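PDB 7BIP: luciferase-like monooxygenase from Streptomyces bottropensis, which probably acts as a monooxygenase in the biosynthesis of the aromatic polyketide rishirilide. Local coordinates for residues Gln20-Ser25 with Val58-Ala63; His39-Glu44 with His229-Cys234; Arg72-Ala77 with Gly192-Pro197; Lys296-Thr301 with Phe319-Gln324; Leu323-Gly328 with Ala336-Leu341. All blocks are in the same frame, centred on the assembly; numbering follows the deposited sequence.

Contact 1 of 5, residues Gln20-Ser25 with Val58-Ala63. With CA (calcium ion), chain D; EDO (1,2-ethanediol), chain H.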
# COMPACT_ATOMS: atom_id res chain seq x y z
N GLN A 20 -6.53 15.95 -6.21
CA GLN A 20 -5.65 17.09 -5.98
C GLN A 20 -4.80 16.88 -4.73
O GLN A 20 -3.59 17.17 -4.74
CB GLN A 20 -6.47 18.38 -5.87
CG GLN A 20 -5.62 19.61 -5.69
CD GLN A 20 -6.44 20.86 -5.49
OE1 GLN A 20 -7.65 20.87 -5.69
NE2 GLN A 20 -5.77 21.94 -5.08
N HIS A 21 -5.41 16.38 -3.65
CA HIS A 21 -4.67 16.15 -2.41
C HIS A 21 -3.46 15.25 -2.65
O HIS A 21 -2.36 15.53 -2.16
CB HIS A 21 -5.58 15.51 -1.36
CG HIS A 21 -4.82 14.93 -0.21
ND1 HIS A 21 -4.24 15.70 0.77
CD2 HIS A 21 -4.51 13.64 0.09
CE1 HIS A 21 -3.61 14.92 1.64
NE2 HIS A 21 -3.77 13.67 1.25
N PHE A 22 -3.65 14.15 -3.39
CA PHE A 22 -2.54 13.21 -3.50
C PHE A 22 -1.48 13.71 -4.45
O PHE A 22 -0.29 13.50 -4.19
CB PHE A 22 -3.05 11.82 -3.89
CG PHE A 22 -3.58 11.05 -2.70
CD1 PHE A 22 -2.72 10.60 -1.72
CD2 PHE A 22 -4.95 10.85 -2.53
CE1 PHE A 22 -3.19 9.92 -0.60
CE2 PHE A 22 -5.44 10.17 -1.41
CZ PHE A 22 -4.56 9.71 -0.45
N GLU A 23 -1.85 14.42 -5.52
CA GLU A 23 -0.83 15.00 -6.38
C GLU A 23 -0.00 16.01 -5.61
O GLU A 23 1.23 16.04 -5.73
CB GLU A 23 -1.47 15.66 -7.60
CG GLU A 23 -0.44 16.14 -8.59
CD GLU A 23 -1.01 17.10 -9.61
OE1 GLU A 23 -2.05 16.77 -10.21
OE2 GLU A 23 -0.41 18.18 -9.80
N GLU A 24 -0.66 16.84 -4.80
CA GLU A 24 0.05 17.86 -4.04
C GLU A 24 0.92 17.23 -2.97
O GLU A 24 2.07 17.65 -2.76
CB GLU A 24 -0.95 18.85 -3.43
CG GLU A 24 -1.60 19.74 -4.48
CD GLU A 24 -2.63 20.68 -3.91
OE1 GLU A 24 -2.86 20.64 -2.69
OE2 GLU A 24 -3.20 21.47 -4.69
N SER A 25 0.41 16.20 -2.27
CA SER A 25 1.20 15.58 -1.22
C SER A 25 2.44 14.90 -1.78
O SER A 25 3.51 14.94 -1.16
CB SER A 25 0.35 14.59 -0.43
OG SER A 25 -0.45 15.29 0.49
N VAL A 58 0.79 3.16 4.35
CA VAL A 58 1.77 2.44 3.55
C VAL A 58 1.54 2.69 2.06
O VAL A 58 2.49 2.77 1.28
CB VAL A 58 1.73 0.93 3.89
CG1 VAL A 58 2.53 0.10 2.87
CG2 VAL A 58 2.25 0.72 5.29
N THR A 59 0.27 2.81 1.63
CA THR A 59 -0.02 3.02 0.21
C THR A 59 0.52 4.37 -0.25
O THR A 59 1.16 4.45 -1.31
CB THR A 59 -1.53 2.94 -0.04
OG1 THR A 59 -2.00 1.62 0.27
CG2 THR A 59 -1.86 3.23 -1.52
N PHE A 60 0.32 5.42 0.55
CA PHE A 60 0.92 6.70 0.19
C PHE A 60 2.45 6.64 0.27
O PHE A 60 3.15 7.16 -0.61
CB PHE A 60 0.42 7.82 1.11
CG PHE A 60 1.14 9.11 0.88
CD1 PHE A 60 0.80 9.91 -0.20
CD2 PHE A 60 2.20 9.50 1.70
CE1 PHE A 60 1.48 11.09 -0.47
CE2 PHE A 60 2.89 10.69 1.45
CZ PHE A 60 2.53 11.49 0.36
N LEU A 61 2.98 6.06 1.34
CA LEU A 61 4.44 6.10 1.51
C LEU A 61 5.17 5.27 0.45
O LEU A 61 6.32 5.58 0.13
CB LEU A 61 4.81 5.64 2.92
CG LEU A 61 4.36 6.57 4.04
CD1 LEU A 61 4.55 5.89 5.39
CD2 LEU A 61 5.09 7.93 3.99
N ALA A 62 4.54 4.24 -0.12
CA ALA A 62 5.19 3.53 -1.22
C ALA A 62 5.30 4.41 -2.46
O ALA A 62 6.34 4.42 -3.13
CB ALA A 62 4.43 2.23 -1.53
N ALA A 63 4.25 5.18 -2.74
CA ALA A 63 4.31 6.16 -3.82
C ALA A 63 5.37 7.23 -3.53
O ALA A 63 6.19 7.55 -4.39
CB ALA A 63 2.94 6.79 -4.05
CA CA D . -1.94 18.89 -11.37
C1 EDO H . 1.98 19.84 -7.72
O1 EDO H . 2.06 19.01 -8.88
C2 EDO H . 0.60 20.46 -7.62
O2 EDO H . 0.52 21.59 -8.49
O HOH W 1 -0.22 20.39 -10.78
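F60 reaches from segment 58-63 (helix 57-67) to segment 20-25 (helix 18-35) and touches two residues there, F22 and S25. With CG set opposite the backbone N (chi1 173°), the F60 ring extends across the gap between the helices. Its CD1 lies 3.9 Å from F22 CD1, close to the plane of the F22 ring and at its edge, while CE1 and CZ press on S25, with CE1 3.7 Å from S25 CB. The two phenylalanines are thus crossed at a slant, not stacked. H21 steadies F22 from its own helix, CD2 standing 3.7 Å above the centre of one F22 face. This half is buried and mostly apolar; the carbonyl oxygen of S25 also lies in the plane of the F60 ring, at its edge. Cutting F60 back to alanine removes the ring, which is likely to open a gap between the helices and leave the F22 edge and S25 CB without their shared neighbour. The other flank of segment 20-25 is polar and looser. There E23 grips a calcium ion with OE1 at 2.4 Å and OE2 at 2.3 Å, and a water is a further ligand of the calcium. Q20, one turn before E24, donates from NE2 to E24 OE2 at 2.6 Å, from above the carboxylate plane, and K16 pairs with OE1. Within the barrel, helices 18-35 and 57-67 flank strand 39-42 in sequence; F60 also packs on T42 of that strand and on L26, and N97 of the second subunit packs on F22.

Contact 2 of 5, residues His39-Glu44 with His229-Cys234. With EDO (1,2-ethanediol), chain I.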
# COMPACT_ATOMS: atom_id res chain seq x y z
N HIS A 39 12.71 13.31 6.62
CA HIS A 39 11.72 12.26 6.41
C HIS A 39 10.42 12.85 5.88
O HIS A 39 10.22 14.07 5.89
CB HIS A 39 11.45 11.48 7.70
CG HIS A 39 10.79 12.30 8.76
ND1 HIS A 39 11.48 12.82 9.83
CD2 HIS A 39 9.49 12.67 8.93
CE1 HIS A 39 10.65 13.49 10.61
NE2 HIS A 39 9.44 13.41 10.09
N VAL A 40 9.55 11.96 5.41
CA VAL A 40 8.15 12.24 5.09
C VAL A 40 7.30 11.28 5.92
O VAL A 40 7.51 10.06 5.89
CB VAL A 40 7.86 12.04 3.58
CG1 VAL A 40 6.37 12.21 3.30
CG2 VAL A 40 8.67 13.04 2.74
N LYS A 41 6.34 11.83 6.67
CA LYS A 41 5.49 11.05 7.56
C LYS A 41 4.04 11.20 7.11
O LYS A 41 3.66 12.22 6.56
CB LYS A 41 5.66 11.54 9.01
CG LYS A 41 4.75 10.89 10.05
CD LYS A 41 5.10 11.40 11.46
CE LYS A 41 6.42 10.81 11.96
NZ LYS A 41 6.86 11.56 13.19
N THR A 42 3.22 10.16 7.32
CA THR A 42 1.78 10.34 7.22
C THR A 42 1.10 9.39 8.20
O THR A 42 1.75 8.63 8.91
CB THR A 42 1.28 10.16 5.78
OG1 THR A 42 -0.05 10.70 5.68
CG2 THR A 42 1.26 8.69 5.38
N VAL A 43 -0.23 9.43 8.20
CA VAL A 43 -1.04 8.91 9.30
C VAL A 43 -2.00 7.83 8.79
O VAL A 43 -2.11 7.57 7.60
CB VAL A 43 -1.83 10.03 9.99
CG1 VAL A 43 -0.91 11.20 10.27
CG2 VAL A 43 -2.98 10.47 9.09
N GLU A 44 -2.69 7.19 9.74
CA GLU A 44 -3.76 6.24 9.44
C GLU A 44 -5.03 6.68 10.16
O GLU A 44 -5.04 6.75 11.40
CB GLU A 44 -3.40 4.81 9.86
CG GLU A 44 -4.49 3.78 9.52
CD GLU A 44 -4.11 2.36 9.89
OE1 GLU A 44 -2.94 2.13 10.23
OE2 GLU A 44 -5.00 1.47 9.85
N HIS A 229 10.26 10.99 18.38
CA HIS A 229 9.55 11.76 17.36
C HIS A 229 8.44 12.59 18.00
O HIS A 229 7.76 12.13 18.91
CB HIS A 229 8.90 10.84 16.31
CG HIS A 229 9.84 10.33 15.26
ND1 HIS A 229 9.52 10.33 13.92
CD2 HIS A 229 11.07 9.78 15.36
CE1 HIS A 229 10.52 9.81 13.24
NE2 HIS A 229 11.47 9.47 14.09
N MET A 230 8.26 13.82 17.51
CA MET A 230 7.10 14.63 17.86
C MET A 230 6.68 15.41 16.63
O MET A 230 7.53 15.84 15.86
CB MET A 230 7.40 15.61 19.00
CG MET A 230 8.02 14.98 20.25
SD MET A 230 8.21 16.21 21.55
CE MET A 230 9.62 15.54 22.44
N SER A 231 5.37 15.59 16.45
CA SER A 231 4.84 16.36 15.33
C SER A 231 4.36 17.72 15.80
O SER A 231 3.79 17.84 16.89
CB SER A 231 3.70 15.63 14.62
OG SER A 231 4.19 14.53 13.87
N TYR A 232 4.61 18.75 14.98
CA TYR A 232 4.15 20.11 15.26
C TYR A 232 3.52 20.68 14.00
O TYR A 232 4.12 20.59 12.93
CB TYR A 232 5.30 21.02 15.67
CG TYR A 232 5.91 20.80 17.03
CD1 TYR A 232 5.42 21.48 18.15
CD2 TYR A 232 7.00 19.96 17.19
CE1 TYR A 232 6.00 21.30 19.40
CE2 TYR A 232 7.58 19.77 18.43
CZ TYR A 232 7.08 20.45 19.53
OH TYR A 232 7.65 20.25 20.75
N ASN A 233 2.35 21.31 14.14
CA ASN A 233 1.83 22.10 13.03
C ASN A 233 2.81 23.21 12.68
O ASN A 233 3.38 23.86 13.57
CB ASN A 233 0.46 22.67 13.39
CG ASN A 233 -0.60 21.59 13.50
OD1 ASN A 233 -0.52 20.57 12.83
ND2 ASN A 233 -1.59 21.82 14.37
N CYS A 234 3.04 23.41 11.39
CA CYS A 234 4.10 24.32 10.98
C CYS A 234 3.65 25.16 9.80
O CYS A 234 3.18 24.62 8.80
CB CYS A 234 5.38 23.54 10.63
SG CYS A 234 6.72 24.59 10.11
C1 EDO I . -3.61 17.42 14.03
O1 EDO I . -3.61 17.82 12.66
C2 EDO I . -2.28 16.76 14.36
O2 EDO I . -1.31 17.76 14.67
O HOH W 2 4.87 11.95 15.44
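K41 points its side chain at H229 across the interior of the barrel, and the ammonium meets the imidazole edge-on. NZ donates to H229 ND1 at 3.0 Å; it lies in the ring plane (2° out of it) and meets ND1 at the ring edge, not over a face. The lysine leaves its strand with CG anti to the backbone N, runs extended, then kinks at the third torsion (chi3 -73°); this bend turns NZ onto H229, and the two side chains slant past one another. Water 2 takes a second proton from NZ at 3.0 Å and also contacts S231 OG at 3.1 Å, tying the two segments together a second time. S322 from strand 320-324 is a further partner of NZ, and N6 holds S231 OG. With three polar partners the buried ammonium is well gripped. Beside it, the H39 and H229 rings are tilted 29° from parallel and slid apart, centroids 5.6 Å from each other, so they hardly overlap; H39 is turned to S322 as well through NE2. A methionine in place of K41 would probably leave H229 ND1 and S322 OG without their shared donor and cost water 2 one of its supports. Strands 39-42 and 228-236 do not pair; their side chains meet in the barrel interior, near the centre of the chain. Here N6, K41, H229 and S322, from four parallel strands, come together inside a (beta/alpha)8, or TIM, barrel, the fold of the luciferase-like monooxygenases.

Contact 3 of 5, residues Arg72-Ala77 with Gly192-Pro197; sequences RLVTGA and GVMLVP
M194 CE comes to the edge of the flat T75-G76 peptide, near its plane, on the side of T75 O and G76 CA. That carbonyl oxygen and the following CA lie on the same side of the C-N bond, and the thioether methyl settles against both: M194 CE is 3.9 Å from T75 O and 4.2 Å from G76 CA. A second flat group follows at once, the peptide between G76 and A77, which is cis; it turns the chain through a corner here and brings A77 CB round toward strand 192-195. V74 supplies the remaining touch, CG1 standing 4.4 Å from the same methyl, so that everything rests on one atom, M194 CE. The methionine gets there by a bend at its last torsion (chi3 94°), which swings CE aside from an otherwise extended chain. These are weak dispersion contacts. M194 packs also on K41 and H229, and V74 on H39, K41 and H229, so the methionine lies against the polar cluster of the barrel interior. T75 turns its hydroxyl elsewhere, to G106 O. A cis peptide between non-proline residues, set in a bulge that breaks the third parallel strand, is a known feature of the bacterial luciferase family, in which it lies beside the flavin pocket; the cis bond between G76 and A77 is consistent with that site.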
# COMPACT_ATOMS: atom_id res chain seq x y z
N ARG A 72 13.70 9.79 4.40
CA ARG A 72 13.13 8.59 5.00
C ARG A 72 11.60 8.64 4.94
O ARG A 72 10.99 9.69 4.74
CB ARG A 72 13.61 8.43 6.44
CG ARG A 72 15.15 8.28 6.53
CD ARG A 72 15.61 7.75 7.90
NE ARG A 72 15.20 6.36 8.14
CZ ARG A 72 15.80 5.29 7.61
NH1 ARG A 72 16.84 5.43 6.80
NH2 ARG A 72 15.34 4.07 7.90
N LEU A 73 10.98 7.46 5.08
CA LEU A 73 9.52 7.33 5.08
C LEU A 73 9.09 6.81 6.44
O LEU A 73 9.61 5.80 6.91
CB LEU A 73 9.06 6.36 3.97
CG LEU A 73 9.30 6.70 2.50
CD1 LEU A 73 8.98 8.16 2.17
CD2 LEU A 73 10.72 6.38 2.11
N VAL A 74 8.14 7.49 7.08
CA VAL A 74 7.77 7.15 8.46
C VAL A 74 6.26 7.03 8.60
O VAL A 74 5.52 7.94 8.22
CB VAL A 74 8.30 8.19 9.46
CG1 VAL A 74 8.08 7.70 10.90
CG2 VAL A 74 9.78 8.50 9.20
N THR A 75 5.80 5.91 9.18
CA THR A 75 4.40 5.82 9.55
C THR A 75 4.18 6.51 10.89
O THR A 75 4.90 6.25 11.86
CB THR A 75 3.91 4.36 9.61
OG1 THR A 75 4.70 3.59 10.52
CG2 THR A 75 3.98 3.73 8.23
N GLY A 76 3.22 7.43 10.93
CA GLY A 76 2.88 8.11 12.16
C GLY A 76 1.37 8.22 12.33
O GLY A 76 0.81 9.32 12.22
N ALA A 77 0.68 7.11 12.60
CA ALA A 77 1.27 5.81 12.90
C ALA A 77 0.35 4.71 12.39
O ALA A 77 -0.86 4.94 12.28
CB ALA A 77 1.49 5.66 14.40
N GLY A 192 11.64 2.99 19.94
CA GLY A 192 11.55 4.43 19.99
C GLY A 192 10.19 4.86 20.50
O GLY A 192 9.31 4.05 20.80
N VAL A 193 10.00 6.17 20.59
CA VAL A 193 8.76 6.72 21.14
C VAL A 193 8.32 7.93 20.32
O VAL A 193 9.14 8.66 19.76
CB VAL A 193 8.95 7.04 22.65
CG1 VAL A 193 9.80 8.29 22.87
CG2 VAL A 193 7.62 7.14 23.36
N MET A 194 7.01 8.11 20.21
CA MET A 194 6.43 9.28 19.57
C MET A 194 5.55 9.99 20.60
O MET A 194 4.62 9.39 21.14
CB MET A 194 5.62 8.90 18.32
CG MET A 194 6.29 7.79 17.50
SD MET A 194 5.34 7.34 16.03
CE MET A 194 6.14 8.41 14.84
N LEU A 195 5.87 11.25 20.89
CA LEU A 195 5.17 12.02 21.90
C LEU A 195 4.34 13.12 21.24
O LEU A 195 4.51 13.43 20.06
CB LEU A 195 6.17 12.63 22.90
CG LEU A 195 7.16 11.67 23.57
CD1 LEU A 195 7.91 12.37 24.70
CD2 LEU A 195 6.44 10.45 24.11
N VAL A 196 3.45 13.71 22.03
CA VAL A 196 2.48 14.67 21.50
C VAL A 196 2.56 15.97 22.29
O VAL A 196 1.74 16.22 23.19
CB VAL A 196 1.06 14.08 21.52
CG1 VAL A 196 0.08 15.02 20.81
CG2 VAL A 196 1.07 12.71 20.84
N PRO A 197 3.53 16.83 21.99
CA PRO A 197 3.70 18.05 22.79
C PRO A 197 2.59 19.06 22.59
O PRO A 197 2.40 19.93 23.45
CB PRO A 197 5.04 18.61 22.29
CG PRO A 197 5.15 18.08 20.89
CD PRO A 197 4.58 16.70 20.96

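Contact 4 of 5, residues Lys296-Thr301 with Phe319-Gln324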
# COMPACT_ATOMS: atom_id res chain seq x y z
N LYS A 296 3.57 25.03 21.28
CA LYS A 296 2.76 23.89 20.91
C LYS A 296 2.49 23.83 19.41
O LYS A 296 1.88 22.87 18.94
CB LYS A 296 1.43 23.91 21.68
CG LYS A 296 1.60 23.62 23.16
CD LYS A 296 0.28 23.74 23.89
CE LYS A 296 0.28 22.89 25.15
NZ LYS A 296 0.77 23.65 26.33
N ALA A 297 2.95 24.83 18.67
CA ALA A 297 2.83 24.92 17.23
C ALA A 297 3.95 25.83 16.74
O ALA A 297 4.32 26.78 17.42
CB ALA A 297 1.47 25.50 16.81
N LEU A 298 4.48 25.52 15.56
CA LEU A 298 5.64 26.22 15.00
C LEU A 298 5.14 27.10 13.86
O LEU A 298 5.28 26.76 12.68
CB LEU A 298 6.72 25.23 14.53
CG LEU A 298 7.31 24.35 15.63
CD1 LEU A 298 8.36 23.41 15.06
CD2 LEU A 298 7.93 25.25 16.69
N VAL A 299 4.55 28.23 14.22
CA VAL A 299 3.90 29.13 13.26
C VAL A 299 4.49 30.51 13.44
O VAL A 299 4.49 31.05 14.56
CB VAL A 299 2.37 29.15 13.44
CG1 VAL A 299 1.72 30.17 12.49
CG2 VAL A 299 1.78 27.74 13.25
N GLY A 300 5.02 31.09 12.37
CA GLY A 300 5.54 32.45 12.42
C GLY A 300 6.53 32.68 11.28
O GLY A 300 6.55 31.93 10.31
N THR A 301 7.33 33.74 11.42
CA THR A 301 8.47 33.92 10.53
C THR A 301 9.50 32.83 10.81
O THR A 301 9.45 32.16 11.84
CB THR A 301 9.13 35.27 10.75
OG1 THR A 301 9.68 35.30 12.07
CG2 THR A 301 8.15 36.40 10.56
N PHE A 319 15.99 15.69 19.18
CA PHE A 319 15.05 14.65 18.75
C PHE A 319 14.61 14.98 17.33
O PHE A 319 15.16 15.88 16.68
CB PHE A 319 13.88 14.52 19.74
CG PHE A 319 12.98 15.73 19.80
CD1 PHE A 319 11.77 15.75 19.12
CD2 PHE A 319 13.33 16.84 20.55
CE1 PHE A 319 10.94 16.86 19.17
CE2 PHE A 319 12.50 17.96 20.61
CZ PHE A 319 11.30 17.96 19.91
N THR A 320 13.64 14.21 16.82
CA THR A 320 13.16 14.31 15.45
C THR A 320 11.78 14.98 15.45
O THR A 320 10.84 14.46 16.05
CB THR A 320 13.09 12.93 14.81
OG1 THR A 320 14.41 12.35 14.80
CG2 THR A 320 12.57 13.02 13.39
N ILE A 321 11.67 16.12 14.76
CA ILE A 321 10.41 16.84 14.63
C ILE A 321 9.84 16.58 13.24
O ILE A 321 10.58 16.65 12.25
CB ILE A 321 10.59 18.35 14.85
CG1 ILE A 321 10.73 18.66 16.35
CG2 ILE A 321 9.41 19.13 14.24
CD1 ILE A 321 11.04 20.13 16.67
N SER A 322 8.54 16.29 13.17
CA SER A 322 7.81 16.26 11.91
C SER A 322 6.99 17.54 11.81
O SER A 322 6.16 17.82 12.69
CB SER A 322 6.89 15.04 11.80
OG SER A 322 7.60 13.83 11.98
N LEU A 323 7.22 18.30 10.74
CA LEU A 323 6.53 19.57 10.53
C LEU A 323 5.25 19.29 9.73
O LEU A 323 5.32 18.90 8.57
CB LEU A 323 7.44 20.54 9.79
CG LEU A 323 8.82 20.74 10.41
CD1 LEU A 323 9.77 21.32 9.38
CD2 LEU A 323 8.73 21.64 11.65
N GLN A 324 4.10 19.48 10.37
CA GLN A 324 2.83 19.23 9.72
C GLN A 324 2.45 20.44 8.87
O GLN A 324 2.07 21.49 9.41
CB GLN A 324 1.77 18.92 10.77
CG GLN A 324 0.36 18.88 10.21
CD GLN A 324 0.27 17.91 9.07
OE1 GLN A 324 0.79 16.80 9.14
NE2 GLN A 324 -0.37 18.33 7.99
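L298 reaches across to L323 and I321 with a single methyl. CG leaves CB anti to the carbonyl carbon (chi1 -62°), and from CG the CD1 branch continues anti to CA (chi2 180°), so the side chain runs out at full stretch. CB and CG themselves stay back: each lies about 5.0 Å from L323 CD2, too far for close packing. CD1, the leading atom, is what arrives, 3.9 Å from L323 CD2, with I321 CG2 beside it at 4.5 Å. CD2, the second branch, is turned aside from strand 320-324. The leucines cross at about a right angle, methyl against methyl. L323 does not send its CB at strand 298-300; it is the CD2 branch further out that closes the distance. All three side chains are buried and the contact is purely hydrophobic and modest in area, a point of packing more than an interface. Just past the strand, T301 caps the N-terminus of helix 302-316, its OG1 taking E304 N. That helix carries the chain from strand 298-300 over to strand 320-324, and its A308 and I312 pack on L298 as well, so the methyl contact lies in the layer between helix and sheet. The two strands do not pair directly: strand 228-236 runs parallel to both, bonding to L298 through N233 and Y235, and strand 320-324 pairs on with strand 2-6, closing the barrel.

Contact 5 of 5, residues Leu323-Gly328 with Ala336-Leu341; sequences LQVISG and ARTMRL
V325 and T338 meet through methyls that their first torsions set facing each other. In V325, chi1 of -66° puts CG1 anti to the carbonyl carbon and turned to the helix; in T338 the hydroxyl takes that place (chi1 -70°), which leaves CG2 to point at the valine. The methyls stand 4.0 Å apart, V325 CG1 to T338 CG2, on side chains set at a slant to each other. This is the last beta-to-alpha turn of the TIM barrel: strand 320-324 ends, the chain loops out, and helix 332-345 comes back to cover the strand's end. M339 adds its aliphatic stem, CG lying 4.3 Å from V325 CG1, while the rest of the side chain packs on L28 and A32 of helix 18-35. The threonine is thus used on two sides, methyl for packing and oxygen for polar work. Water 3 receives a proton from T338 OG1 at 2.9 Å and gives one to V325 O at 3.0 Å, bridging loop and helix; OG1 also accepts from L236 N, and V325 O is bonded to S335 OG. At the end of the strand Q324 folds back on the loop: NE2 donates to I326 O at 2.8 Å, 22° off the carbonyl plane.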
# COMPACT_ATOMS: atom_id res chain seq x y z
N LEU A 323 7.22 18.30 10.74
CA LEU A 323 6.53 19.57 10.53
C LEU A 323 5.25 19.29 9.73
O LEU A 323 5.32 18.90 8.57
CB LEU A 323 7.44 20.54 9.79
CG LEU A 323 8.82 20.74 10.41
CD1 LEU A 323 9.77 21.32 9.38
CD2 LEU A 323 8.73 21.64 11.65
N GLN A 324 4.10 19.48 10.37
CA GLN A 324 2.83 19.23 9.72
C GLN A 324 2.45 20.44 8.87
O GLN A 324 2.07 21.49 9.41
CB GLN A 324 1.77 18.92 10.77
CG GLN A 324 0.36 18.88 10.21
CD GLN A 324 0.27 17.91 9.07
OE1 GLN A 324 0.79 16.80 9.14
NE2 GLN A 324 -0.37 18.33 7.99
N VAL A 325 2.53 20.32 7.53
CA VAL A 325 2.53 21.49 6.65
C VAL A 325 1.28 21.62 5.80
O VAL A 325 1.18 22.58 5.03
CB VAL A 325 3.78 21.51 5.74
CG1 VAL A 325 5.06 21.71 6.57
CG2 VAL A 325 3.88 20.24 4.91
N ILE A 326 0.31 20.71 5.91
CA ILE A 326 -0.92 20.82 5.12
C ILE A 326 -2.12 20.91 6.05
O ILE A 326 -2.08 20.46 7.20
CB ILE A 326 -1.07 19.64 4.13
CG1 ILE A 326 -1.18 18.32 4.89
CG2 ILE A 326 0.10 19.63 3.16
CD1 ILE A 326 -1.52 17.14 4.03
N SER A 327 -3.19 21.51 5.55
CA SER A 327 -4.43 21.59 6.32
C SER A 327 -5.57 22.20 5.51
O SER A 327 -5.45 23.33 5.02
CB SER A 327 -4.25 22.39 7.61
OG SER A 327 -5.46 22.38 8.36
N GLY A 328 -6.66 21.46 5.38
CA GLY A 328 -7.84 22.01 4.74
C GLY A 328 -7.57 22.34 3.30
O GLY A 328 -6.90 21.60 2.57
N ALA A 336 4.37 24.66 0.26
CA ALA A 336 5.69 24.65 -0.34
C ALA A 336 6.53 25.83 0.14
O ALA A 336 7.73 25.69 0.37
CB ALA A 336 5.55 24.67 -1.87
N ARG A 337 5.90 27.00 0.31
CA ARG A 337 6.61 28.16 0.85
C ARG A 337 7.12 27.88 2.25
O ARG A 337 8.27 28.22 2.57
CB ARG A 337 5.69 29.39 0.85
CG ARG A 337 6.32 30.60 1.56
CD ARG A 337 5.44 31.84 1.44
NE ARG A 337 4.21 31.71 2.19
CZ ARG A 337 3.30 32.67 2.31
NH1 ARG A 337 3.49 33.83 1.68
NH2 ARG A 337 2.21 32.46 3.02
N THR A 338 6.29 27.26 3.09
CA THR A 338 6.73 26.89 4.44
C THR A 338 7.97 26.03 4.37
O THR A 338 8.95 26.26 5.09
CB THR A 338 5.61 26.14 5.17
OG1 THR A 338 4.54 27.05 5.48
CG2 THR A 338 6.12 25.52 6.47
N MET A 339 7.96 25.02 3.49
CA MET A 339 9.10 24.12 3.41
C MET A 339 10.33 24.84 2.87
O MET A 339 11.44 24.64 3.38
CB MET A 339 8.75 22.91 2.55
CG MET A 339 7.75 21.98 3.23
SD MET A 339 7.22 20.70 2.09
CE MET A 339 8.75 19.80 1.85
N ARG A 340 10.15 25.69 1.86
CA ARG A 340 11.29 26.41 1.29
C ARG A 340 11.90 27.38 2.29
O ARG A 340 13.13 27.49 2.38
CB ARG A 340 10.87 27.15 0.01
CG ARG A 340 10.57 26.20 -1.14
CD ARG A 340 10.58 26.89 -2.50
NE ARG A 340 10.43 25.92 -3.57
CZ ARG A 340 9.28 25.67 -4.20
NH1 ARG A 340 8.18 26.34 -3.86
NH2 ARG A 340 9.23 24.76 -5.16
N LEU A 341 11.07 28.08 3.07
CA LEU A 341 11.61 29.00 4.06
C LEU A 341 12.33 28.25 5.17
O LEU A 341 13.39 28.68 5.64
CB LEU A 341 10.50 29.88 4.64
CG LEU A 341 9.96 30.99 3.72
CD1 LEU A 341 8.72 31.64 4.35
CD2 LEU A 341 11.03 32.04 3.42
O HOH W 3 2.53 25.08 6.00

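All five contacts belong to one TIM barrel. Contacts 2 and 3 sit near its centre, 7 Å apart between centres, and both span the interior of the parallel sheet. Contact 4 lies 9 Å from contact 2, on the outer side of strands 298-300 and 320-324; the centre of contact 5, which shares L323 and Q324 with it, is 10 Å from that of contact 4. Contact 1, between helices outside the barrel, is 14 Å from contact 2. Along the chain, contact 3 is nested within the loop closed by contact 2, contact 1 interleaves with contact 2, and contacts 4 and 5 come last. Contacts 2 and 3 thus pack the barrel interior, while contacts 1, 4 and 5 pack helices and strands around it.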